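Local coordinates for geranyltranstransferase (IspA) (Helicobacter pylori, PDB 3Q1O), which probably acts as a magnesium-dependent prenyltransferase of isoprenoid biosynthesis, joining isoprenyl diphosphates into longer chains, at residues T196-S201 and F225-G230; L236-D241 and N260-L265; I90-T95 and D132-Y137. All coordinates share one frame; numbering follows the deposited sequence. Where two conformers were deposited one is given.

Contact 1: T196-S201 and F225-G230; sequences TAKLIS and FGLKMG
I200 and M229 meet through the way each side chain leaves its helix. In I200, CG2 lies anti to the backbone N, with CG1 turned beside that nitrogen (chi1 -83°). This branching sends CG2 and CD1 to two different places on helix 216-243. CG2 lies 3.6 Å from the G226 carbonyl O, and CD1 reaches G230 CA at 3.8 Å. M229 CG lies anti to the backbone N (chi1 -177°), and the chain then bends at chi2 and chi3. The bends fold the thioether back, and its CE meets I200 CG2 at 3.8 Å. The two side chains cross at about a right angle.

The helices themselves come very close, with segment axes 7.5 Å apart at an angle of 136°. G226 and G230 are four residues apart, a GxxxG pattern, and have no side chains to hold the partner off. A197 packs its CA 3.8 Å from G230 CA. S201 CA stands equally close, 3.8 Å, to G226 CA. A197 CB rests on backbone, 3.5 Å from L227 O. On one flank, L227 CD2 touches both K198 CD and S201 OG, at 3.8 Å each. I200 and M229 also touch F58 and L62 of helix 58-70, so this side belongs to the buried core.

T196 adds CG2 against the G230 carbonyl. Its OG1 is hydrogen-bonded to Q234, and the residue lines a pocket for dimethylallyl diphosphate. The carbonyls of A197 and G226 already accept helix bonds from S201 N and G230 N. The seam therefore relies on close van der Waals fit of small residues and backbone, which implies cohesion by shape rather than by directional bonds.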
loop_
_atom_site.group_PDB
_atom_site.type_symbol
_atom_site.label_atom_id
_atom_site.label_comp_id
_atom_site.label_asym_id
_atom_site.label_seq_id
_atom_site.Cartn_x
_atom_site.Cartn_y
_atom_site.Cartn_z
ATOM N N THR A 196 9.292 -9.695 10.836
ATOM C CA THR A 196 9.160 -10.972 10.125
ATOM C C THR A 196 7.957 -11.836 10.529
ATOM O O THR A 196 7.253 -12.367 9.663
ATOM C CB THR A 196 10.466 -11.775 10.244
ATOM O OG1 THR A 196 11.536 -10.978 9.733
ATOM C CG2 THR A 196 10.408 -13.082 9.466
ATOM N N ALA A 197 7.723 -11.974 11.831
ATOM C CA ALA A 197 6.704 -12.906 12.322
ATOM C C ALA A 197 5.269 -12.445 12.061
ATOM O O ALA A 197 4.367 -13.270 11.915
ATOM C CB ALA A 197 6.912 -13.193 13.796
ATOM N N LYS A 198 5.073 -11.132 12.002
ATOM C CA LYS A 198 3.755 -10.537 11.838
ATOM C C LYS A 198 3.107 -10.971 10.510
ATOM O O LYS A 198 1.943 -11.379 10.474
ATOM C CB LYS A 198 3.869 -9.007 11.957
ATOM C CG LYS A 198 2.995 -8.359 13.055
ATOM C CD LYS A 198 3.293 -8.917 14.427
ATOM C CE LYS A 198 2.775 -8.015 15.541
ATOM N NZ LYS A 198 1.325 -8.189 15.799
ATOM N N LEU A 199 3.882 -10.934 9.430
ATOM C CA LEU A 199 3.390 -11.347 8.123
ATOM C C LEU A 199 3.240 -12.866 7.993
ATOM O O LEU A 199 2.382 -13.351 7.255
ATOM C CB LEU A 199 4.287 -10.787 7.017
ATOM C CG LEU A 199 3.662 -10.641 5.628
ATOM C CD1 LEU A 199 2.498 -9.669 5.683
ATOM C CD2 LEU A 199 4.705 -10.190 4.613
ATOM N N ILE A 200 4.072 -13.604 8.720
ATOM C CA ILE A 200 3.979 -15.059 8.773
ATOM C C ILE A 200 2.704 -15.505 9.492
ATOM O O ILE A 200 1.996 -16.397 9.002
ATOM C CB ILE A 200 5.278 -15.685 9.347
ATOM C CG1 ILE A 200 6.315 -15.820 8.224
ATOM C CG2 ILE A 200 5.026 -17.048 9.991
ATOM C CD1 ILE A 200 7.749 -15.918 8.694
ATOM N N SER A 201 2.380 -14.861 10.615
ATOM C CA SER A 201 1.145 -15.189 11.328
ATOM C C SER A 201 -0.089 -14.758 10.538
ATOM O O SER A 201 -1.085 -15.479 10.523
ATOM C CB SER A 201 1.129 -14.640 12.760
ATOM O OG SER A 201 0.817 -13.275 12.796
ATOM N N PHE A 225 0.947 -19.203 17.021
ATOM C CA PHE A 225 1.897 -20.123 16.424
ATOM C C PHE A 225 2.789 -19.413 15.416
ATOM O O PHE A 225 3.992 -19.673 15.358
ATOM C CB PHE A 225 1.168 -21.283 15.750
ATOM C CG PHE A 225 2.085 -22.316 15.162
ATOM C CD1 PHE A 225 2.795 -23.188 15.990
ATOM C CD2 PHE A 225 2.235 -22.427 13.778
ATOM C CE1 PHE A 225 3.637 -24.162 15.447
ATOM C CE2 PHE A 225 3.079 -23.393 13.226
ATOM C CZ PHE A 225 3.780 -24.264 14.064
ATOM N N GLY A 226 2.183 -18.511 14.641
ATOM C CA GLY A 226 2.885 -17.741 13.623
ATOM C C GLY A 226 3.914 -16.772 14.163
ATOM O O GLY A 226 4.966 -16.590 13.556
ATOM N N LEU A 227 3.615 -16.150 15.299
ATOM C CA LEU A 227 4.569 -15.263 15.958
ATOM C C LEU A 227 5.792 -16.022 16.470
ATOM O O LEU A 227 6.921 -15.542 16.363
ATOM C CB LEU A 227 3.905 -14.468 17.093
ATOM C CG LEU A 227 2.818 -13.441 16.720
ATOM C CD1 LEU A 227 2.375 -12.624 17.953
ATOM C CD2 LEU A 227 3.236 -12.511 15.562
ATOM N N LYS A 228 5.564 -17.207 17.021
ATOM C CA LYS A 228 6.652 -18.029 17.539
ATOM C C LYS A 228 7.473 -18.610 16.393
ATOM O O LYS A 228 8.707 -18.565 16.427
ATOM C CB LYS A 228 6.108 -19.147 18.433
ATOM C CG LYS A 228 7.133 -19.715 19.410
ATOM C CD LYS A 228 6.569 -20.882 20.209
ATOM C CE LYS A 228 5.511 -20.444 21.221
ATOM N NZ LYS A 228 6.112 -19.933 22.481
ATOM N N MET A 229 6.787 -19.141 15.379
ATOM C CA MET A 229 7.469 -19.757 14.250
ATOM C C MET A 229 8.130 -18.713 13.340
ATOM O O MET A 229 9.170 -18.977 12.734
ATOM C CB MET A 229 6.524 -20.681 13.482
ATOM C CG MET A 229 7.169 -21.432 12.318
ATOM S SD MET A 229 6.936 -20.523 10.786
ATOM C CE MET A 229 5.174 -20.785 10.594
ATOM N N GLY A 230 7.527 -17.530 13.267
ATOM C CA GLY A 230 8.070 -16.426 12.486
ATOM C C GLY A 230 9.328 -15.842 13.095
ATOM O O GLY A 230 10.232 -15.418 12.368
#

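Contact 2: L236-D241 and N260-L265; sequences LDDIID and NSFVNL. With DMA (dimethylallyl diphosphate), chain F; DMA (dimethylallyl diphosphate), chain G.
D238 takes the F262 backbone N-H in an unusual way, from above its carboxylate plane. The bond from F262 N to D238 OD2 is 3.0 Å and nearly straight at 169°, yet the donor stands 37° out of that plane. F262 is the first residue of helix 262-266. A negative group here would be expected to interact favourably with the helix dipole. OD2 also bonds H192 NE2, and OD1 bonds Q234 NE2, so both carboxylate oxygens are gripped and the group's rotation is fixed.

S261 is the N-cap of the same helix. Its OG accepts from N264 N at 3.3 Å, while its CB lies against the D238 carboxylate, 3.5 Å from OD2. The F262 ring turns its edge to D238 OD2, which lies near the ring plane. V263 completes the contact. Its CG2 sits beside the nitrogen of its own residue, anti to the carbonyl carbon, and from there touches D238 O at 3.5 Å and I239 CG1 at 3.9 Å.

D237 serves the other side of helix 216-243. Its CG lies 3.7 Å from C4 of one dimethylallyl diphosphate (chain F), and its OD2 is 3.2 Å from O3B of the other (chain G). K251 forms a salt bridge with D237 OD1. D237, D238 and D241 match the DDxxD pattern, the second aspartate-rich motif of farnesyl diphosphate synthase relatives. In this arrangement the first aspartate borders both ligands, and the second ties the motif helix to a helix N terminus behind the site.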
loop_
_atom_site.group_PDB
_atom_site.type_symbol
_atom_site.label_atom_id
_atom_site.label_comp_id
_atom_site.label_asym_id
_atom_site.label_seq_id
_atom_site.Cartn_x
_atom_site.Cartn_y
_atom_site.Cartn_z
ATOM N N LEU A 236 16.771 -18.226 11.981
ATOM C CA LEU A 236 17.411 -19.052 10.960
ATOM C C LEU A 236 17.936 -18.222 9.786
ATOM O O LEU A 236 18.967 -18.553 9.203
ATOM C CB LEU A 236 16.457 -20.141 10.469
ATOM C CG LEU A 236 16.065 -21.193 11.507
ATOM C CD1 LEU A 236 14.969 -22.093 10.954
ATOM C CD2 LEU A 236 17.275 -22.003 11.938
ATOM N N ASP A 237 17.232 -17.140 9.462
ATOM C CA ASP A 237 17.656 -16.226 8.403
ATOM C C ASP A 237 18.929 -15.487 8.797
ATOM O O ASP A 237 19.810 -15.283 7.960
ATOM C CB ASP A 237 16.550 -15.217 8.058
ATOM C CG ASP A 237 16.934 -14.298 6.901
ATOM O OD1 ASP A 237 17.013 -14.785 5.755
ATOM O OD2 ASP A 237 17.158 -13.091 7.142
ATOM N N ASP A 238 19.019 -15.092 10.067
ATOM C CA ASP A 238 20.225 -14.457 10.607
ATOM C C ASP A 238 21.435 -15.383 10.518
ATOM O O ASP A 238 22.544 -14.932 10.230
ATOM C CB ASP A 238 20.000 -14.005 12.047
ATOM C CG ASP A 238 19.069 -12.809 12.148
ATOM O OD1 ASP A 238 18.659 -12.271 11.100
ATOM O OD2 ASP A 238 18.750 -12.392 13.279
ATOM N N ILE A 239 21.201 -16.676 10.730
ATOM C CA ILE A 239 22.247 -17.692 10.662
ATOM C C ILE A 239 22.636 -17.953 9.211
ATOM O O ILE A 239 23.809 -18.199 8.919
ATOM C CB ILE A 239 21.826 -18.992 11.415
ATOM C CG1 ILE A 239 21.688 -18.699 12.912
ATOM C CG2 ILE A 239 22.829 -20.123 11.218
ATOM C CD1 ILE A 239 21.019 -19.788 13.698
ATOM N N ILE A 240 21.654 -17.857 8.310
ATOM C CA ILE A 240 21.866 -18.013 6.865
ATOM C C ILE A 240 22.949 -17.058 6.334
ATOM O O ILE A 240 23.798 -17.465 5.546
ATOM C CB ILE A 240 20.519 -17.907 6.074
ATOM C CG1 ILE A 240 19.835 -19.274 6.018
ATOM C CG2 ILE A 240 20.716 -17.360 4.645
ATOM C CD1 ILE A 240 18.389 -19.233 5.537
ATOM N N ASP A 241 22.938 -15.815 6.816
ATOM C CA ASP A 241 23.903 -14.785 6.413
ATOM C C ASP A 241 25.378 -15.175 6.576
ATOM O O ASP A 241 26.205 -14.833 5.732
ATOM C CB ASP A 241 23.635 -13.475 7.161
ATOM C CG ASP A 241 24.559 -12.348 6.718
ATOM O OD1 ASP A 241 24.494 -11.947 5.535
ATOM O OD2 ASP A 241 25.350 -11.862 7.554
ATOM N N ASN A 260 21.824 -5.417 13.510
ATOM C CA ASN A 260 21.307 -6.207 14.630
ATOM C C ASN A 260 20.716 -7.558 14.240
ATOM O O ASN A 260 19.611 -7.634 13.699
ATOM C CB ASN A 260 20.283 -5.401 15.427
ATOM C CG ASN A 260 20.882 -4.762 16.660
ATOM O OD1 ASN A 260 21.491 -5.434 17.491
ATOM N ND2 ASN A 260 20.700 -3.456 16.791
ATOM N N SER A 261 21.465 -8.615 14.537
ATOM C CA SER A 261 21.043 -9.988 14.281
ATOM C C SER A 261 21.357 -10.881 15.470
ATOM O O SER A 261 22.130 -10.505 16.351
ATOM C CB SER A 261 21.689 -10.537 13.007
ATOM O OG SER A 261 23.009 -10.967 13.243
ATOM N N PHE A 262 20.748 -12.063 15.482
ATOM C CA PHE A 262 20.963 -13.043 16.541
ATOM C C PHE A 262 22.395 -13.553 16.583
ATOM O O PHE A 262 22.933 -13.773 17.665
ATOM C CB PHE A 262 19.953 -14.192 16.440
ATOM C CG PHE A 262 18.694 -13.958 17.239
ATOM C CD1 PHE A 262 18.397 -14.755 18.339
ATOM C CD2 PHE A 262 17.817 -12.925 16.909
ATOM C CE1 PHE A 262 17.247 -14.536 19.092
ATOM C CE2 PHE A 262 16.665 -12.697 17.659
ATOM C CZ PHE A 262 16.380 -13.503 18.753
ATOM N N VAL A 263 23.011 -13.694 15.410
ATOM C CA VAL A 263 24.415 -14.090 15.286
ATOM C C VAL A 263 25.361 -13.029 15.863
ATOM O O VAL A 263 26.340 -13.371 16.516
ATOM C CB VAL A 263 24.778 -14.423 13.817
ATOM C CG1 VAL A 263 26.264 -14.752 13.664
ATOM C CG2 VAL A 263 23.937 -15.592 13.320
ATOM N N ASN A 264 25.059 -11.750 15.641
ATOM C CA ASN A 264 25.860 -10.663 16.214
ATOM C C ASN A 264 25.717 -10.588 17.720
ATOM O O ASN A 264 26.687 -10.329 18.437
ATOM C CB ASN A 264 25.482 -9.310 15.608
ATOM C CG ASN A 264 25.914 -9.174 14.162
ATOM O OD1 ASN A 264 26.676 -9.995 13.639
ATOM N ND2 ASN A 264 25.426 -8.134 13.501
ATOM N N LEU A 265 24.499 -10.832 18.193
ATOM C CA LEU A 265 24.190 -10.710 19.604
ATOM C C LEU A 265 24.720 -11.874 20.433
ATOM O O LEU A 265 25.322 -11.662 21.479
ATOM C CB LEU A 265 22.684 -10.584 19.797
ATOM C CG LEU A 265 22.333 -9.898 21.112
ATOM C CD1 LEU A 265 22.881 -8.468 21.104
ATOM C CD2 LEU A 265 20.840 -9.914 21.332
HETATM C C1 DMA F . 13.235 -12.807 3.257
HETATM O O1 DMA F . 12.184 -13.765 3.101
HETATM C C2 DMA F . 12.577 -11.881 4.248
HETATM C C3 DMA F . 12.695 -12.046 5.575
HETATM C C4 DMA F . 13.553 -13.126 6.175
HETATM C C5 DMA F . 11.959 -11.096 6.479
HETATM P PA DMA F . 12.327 -15.223 2.466
HETATM O O1A DMA F . 10.945 -15.834 2.438
HETATM O O2A DMA F . 13.462 -15.940 3.164
HETATM O O3A DMA F . 12.791 -14.868 0.960
HETATM P PB DMA F . 11.977 -15.322 -0.354
HETATM O O1B DMA F . 12.884 -14.825 -1.455
HETATM O O2B DMA F . 11.827 -16.826 -0.255
HETATM O O3B DMA F . 10.662 -14.596 -0.254
HETATM C C1 DMA G . 14.113 -7.884 5.994
HETATM O O1 DMA G . 14.954 -8.335 7.055
HETATM C C2 DMA G . 12.694 -7.652 6.435
HETATM C C3 DMA G . 11.722 -7.473 5.534
HETATM C C4 DMA G . 12.007 -7.488 4.064
HETATM C C5 DMA G . 10.315 -7.243 6.005
HETATM P PA DMA G . 16.461 -8.691 6.621
HETATM O O1A DMA G . 17.032 -7.437 6.006
HETATM O O2A DMA G . 17.172 -9.360 7.770
HETATM O O3A DMA G . 16.156 -9.786 5.471
HETATM P PB DMA G . 17.193 -10.245 4.331
HETATM O O1B DMA G . 16.371 -11.223 3.525
HETATM O O2B DMA G . 17.573 -8.971 3.613
HETATM O O3B DMA G . 18.325 -10.893 5.088
HETATM O O HOH W 1 23.264 -12.672 10.879
#

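Contact 3: I90-T95 and D132-Y137; sequences IECLHT and DALNTY. With DMA (dimethylallyl diphosphate), chain F.
C92 and L134 face each other where antiparallel helices 80-101 and 124-143 pack in the all-helical isoprenoid synthase fold. The segment axes run 7.8 Å apart, at 153°. C92 holds SG beside its own N, anti to the carbonyl carbon (chi1 -73°). This points the sulfur at L134 CD2, 3.9 Å away. The same SG also meets the edge of the Y137 ring, near its plane, with CD1 at 4.1 Å. It is a cysteine sulfur-aromatic contact, made to the rim and not to the face. At its far end the Y137 OH bonds H32.

The L93 and N135 side chains lie side by side and point the same way. N135 packs on N135 of the second subunit and T136 on its F139, so helix 124-143 forms part of the dimer interface.

T95 OG1 donates a hydrogen bond to E91 O at 2.7 Å, from above the carbonyl plane, and also bonds R113. T95 N reaches that carbonyl oxygen from the opposite face. H94, on the same helix as C92, serves the dimethylallyl diphosphate of chain F instead. With CG anti to the backbone N (chi1 172°), its ring extends to the ligand. The O3B phosphate oxygen lies at the imidazole edge, and H94 NE2 donates to it at 2.6 Å.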
loop_
_atom_site.group_PDB
_atom_site.type_symbol
_atom_site.label_atom_id
_atom_site.label_comp_id
_atom_site.label_asym_id
_atom_site.label_seq_id
_atom_site.Cartn_x
_atom_site.Cartn_y
_atom_site.Cartn_z
ATOM N N ILE A 90 -0.383 -11.745 -0.768
ATOM C CA ILE A 90 0.569 -11.910 0.329
ATOM C C ILE A 90 1.995 -11.850 -0.210
ATOM O O ILE A 90 2.868 -11.172 0.362
ATOM C CB ILE A 90 0.328 -13.242 1.098
ATOM C CG1 ILE A 90 -1.069 -13.268 1.720
ATOM C CG2 ILE A 90 1.349 -13.434 2.196
ATOM C CD1 ILE A 90 -1.484 -14.637 2.213
ATOM N N GLU A 91 2.216 -12.542 -1.327
ATOM C CA GLU A 91 3.525 -12.576 -1.962
ATOM C C GLU A 91 3.935 -11.218 -2.540
ATOM O O GLU A 91 5.104 -10.829 -2.455
ATOM C CB GLU A 91 3.580 -13.679 -3.026
ATOM C CG GLU A 91 4.969 -13.946 -3.628
ATOM C CD GLU A 91 5.996 -14.459 -2.619
ATOM O OE1 GLU A 91 5.617 -14.903 -1.513
ATOM O OE2 GLU A 91 7.201 -14.428 -2.947
ATOM N N CYS A 92 2.976 -10.488 -3.100
ATOM C CA CYS A 92 3.260 -9.141 -3.593
ATOM C C CYS A 92 3.698 -8.201 -2.479
ATOM O O CYS A 92 4.712 -7.511 -2.620
ATOM C CB CYS A 92 2.062 -8.562 -4.339
ATOM S SG CYS A 92 1.831 -9.316 -5.937
ATOM N N LEU A 93 2.953 -8.194 -1.373
ATOM C CA LEU A 93 3.316 -7.373 -0.219
ATOM C C LEU A 93 4.673 -7.771 0.343
ATOM O O LEU A 93 5.483 -6.907 0.658
ATOM C CB LEU A 93 2.246 -7.417 0.879
ATOM C CG LEU A 93 2.383 -6.289 1.908
ATOM C CD1 LEU A 93 1.468 -5.137 1.566
ATOM C CD2 LEU A 93 2.078 -6.783 3.295
ATOM N N HIS A 94 4.921 -9.073 0.450
ATOM C CA HIS A 94 6.229 -9.573 0.858
ATOM C C HIS A 94 7.346 -9.107 -0.098
ATOM O O HIS A 94 8.365 -8.581 0.351
ATOM C CB HIS A 94 6.211 -11.098 1.001
ATOM C CG HIS A 94 7.562 -11.692 1.242
ATOM N ND1 HIS A 94 8.367 -11.305 2.292
ATOM C CD2 HIS A 94 8.254 -12.636 0.563
ATOM C CE1 HIS A 94 9.503 -11.978 2.243
ATOM N NE2 HIS A 94 9.460 -12.793 1.205
ATOM N N THR A 95 7.125 -9.263 -1.404
ATOM C CA THR A 95 8.072 -8.814 -2.429
ATOM C C THR A 95 8.342 -7.301 -2.376
ATOM O O THR A 95 9.495 -6.868 -2.492
ATOM C CB THR A 95 7.600 -9.208 -3.844
ATOM O OG1 THR A 95 7.369 -10.623 -3.899
ATOM C CG2 THR A 95 8.631 -8.844 -4.875
ATOM N N ASP A 132 6.292 0.528 -4.073
ATOM C CA ASP A 132 5.026 1.205 -3.815
ATOM C C ASP A 132 3.863 0.572 -4.563
ATOM O O ASP A 132 2.799 0.339 -3.984
ATOM C CB ASP A 132 5.140 2.672 -4.195
ATOM C CG ASP A 132 6.020 3.445 -3.248
ATOM O OD1 ASP A 132 6.333 2.899 -2.172
ATOM O OD2 ASP A 132 6.401 4.592 -3.570
ATOM N N ALA A 133 4.082 0.293 -5.847
ATOM C CA ALA A 133 3.081 -0.334 -6.698
ATOM C C ALA A 133 2.664 -1.713 -6.189
ATOM O O ALA A 133 1.477 -2.017 -6.155
ATOM C CB ALA A 133 3.572 -0.399 -8.157
ATOM N N LEU A 134 3.630 -2.529 -5.771
ATOM C CA LEU A 134 3.312 -3.869 -5.273
ATOM C C LEU A 134 2.609 -3.843 -3.920
ATOM O O LEU A 134 1.748 -4.687 -3.646
ATOM C CB LEU A 134 4.553 -4.754 -5.248
ATOM C CG LEU A 134 4.999 -5.205 -6.646
ATOM C CD1 LEU A 134 6.467 -5.546 -6.659
ATOM C CD2 LEU A 134 4.186 -6.390 -7.138
ATOM N N ASN A 135 2.968 -2.864 -3.094
ATOM C CA ASN A 135 2.281 -2.579 -1.829
ATOM C C ASN A 135 0.783 -2.356 -2.088
ATOM O O ASN A 135 -0.067 -3.038 -1.513
ATOM C CB ASN A 135 2.951 -1.358 -1.186
ATOM C CG ASN A 135 2.463 -1.043 0.237
ATOM O OD1 ASN A 135 2.965 -0.103 0.866
ATOM N ND2 ASN A 135 1.502 -1.796 0.739
ATOM N N THR A 136 0.479 -1.424 -2.986
ATOM C CA THR A 136 -0.891 -1.078 -3.342
ATOM C C THR A 136 -1.571 -2.232 -4.086
ATOM O O THR A 136 -2.753 -2.512 -3.860
ATOM C CB THR A 136 -0.908 0.225 -4.187
ATOM O OG1 THR A 136 -0.172 1.241 -3.495
ATOM C CG2 THR A 136 -2.322 0.726 -4.421
ATOM N N TYR A 137 -0.811 -2.916 -4.944
ATOM C CA TYR A 137 -1.328 -3.998 -5.771
ATOM C C TYR A 137 -1.841 -5.197 -4.980
ATOM O O TYR A 137 -2.788 -5.858 -5.408
ATOM C CB TYR A 137 -0.285 -4.455 -6.788
ATOM C CG TYR A 137 -0.853 -5.332 -7.881
ATOM C CD1 TYR A 137 -0.381 -6.636 -8.077
ATOM C CD2 TYR A 137 -1.877 -4.862 -8.718
ATOM C CE1 TYR A 137 -0.903 -7.446 -9.092
ATOM C CE2 TYR A 137 -2.412 -5.667 -9.727
ATOM C CZ TYR A 137 -1.919 -6.952 -9.907
ATOM O OH TYR A 137 -2.446 -7.739 -10.898
HETATM C C1 DMA F . 13.235 -12.807 3.257
HETATM O O1 DMA F . 12.184 -13.765 3.101
HETATM C C2 DMA F . 12.577 -11.881 4.248
HETATM C C3 DMA F . 12.695 -12.046 5.575
HETATM C C4 DMA F . 13.553 -13.126 6.175
HETATM C C5 DMA F . 11.959 -11.096 6.479
HETATM P PA DMA F . 12.327 -15.223 2.466
HETATM O O1A DMA F . 10.945 -15.834 2.438
HETATM O O2A DMA F . 13.462 -15.940 3.164
HETATM O O3A DMA F . 12.791 -14.868 0.960
HETATM P PB DMA F . 11.977 -15.322 -0.354
HETATM O O1B DMA F . 12.884 -14.825 -1.455
HETATM O O2B DMA F . 11.827 -16.826 -0.255
HETATM O O3B DMA F . 10.662 -14.596 -0.254
#

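From the N terminus, contact 3 comes first, joining helices 80-101 and 124-143. Its segments 90-95 and 132-137 are separated by 36 residues, the magnesium ligands D101 and D107 among them. Contact 1 follows, joining helix 185-211 to helix 216-243 and closing a loop of 23 mostly helical residues. Contact 2 then ties the later part of helix 216-243 to helix 262-266, closing a loop of 18 residues. The three lie in series, and none nests or crosses. Contacts 1 and 3 touch: L199 packs on L93 and H94, linking helices 124-143, 80-101, 185-211 and 216-243 in a run of packed neighbours. Contacts 2 and 3 do not touch, but H94 and D237 both reach the dimethylallyl diphosphate in chain F.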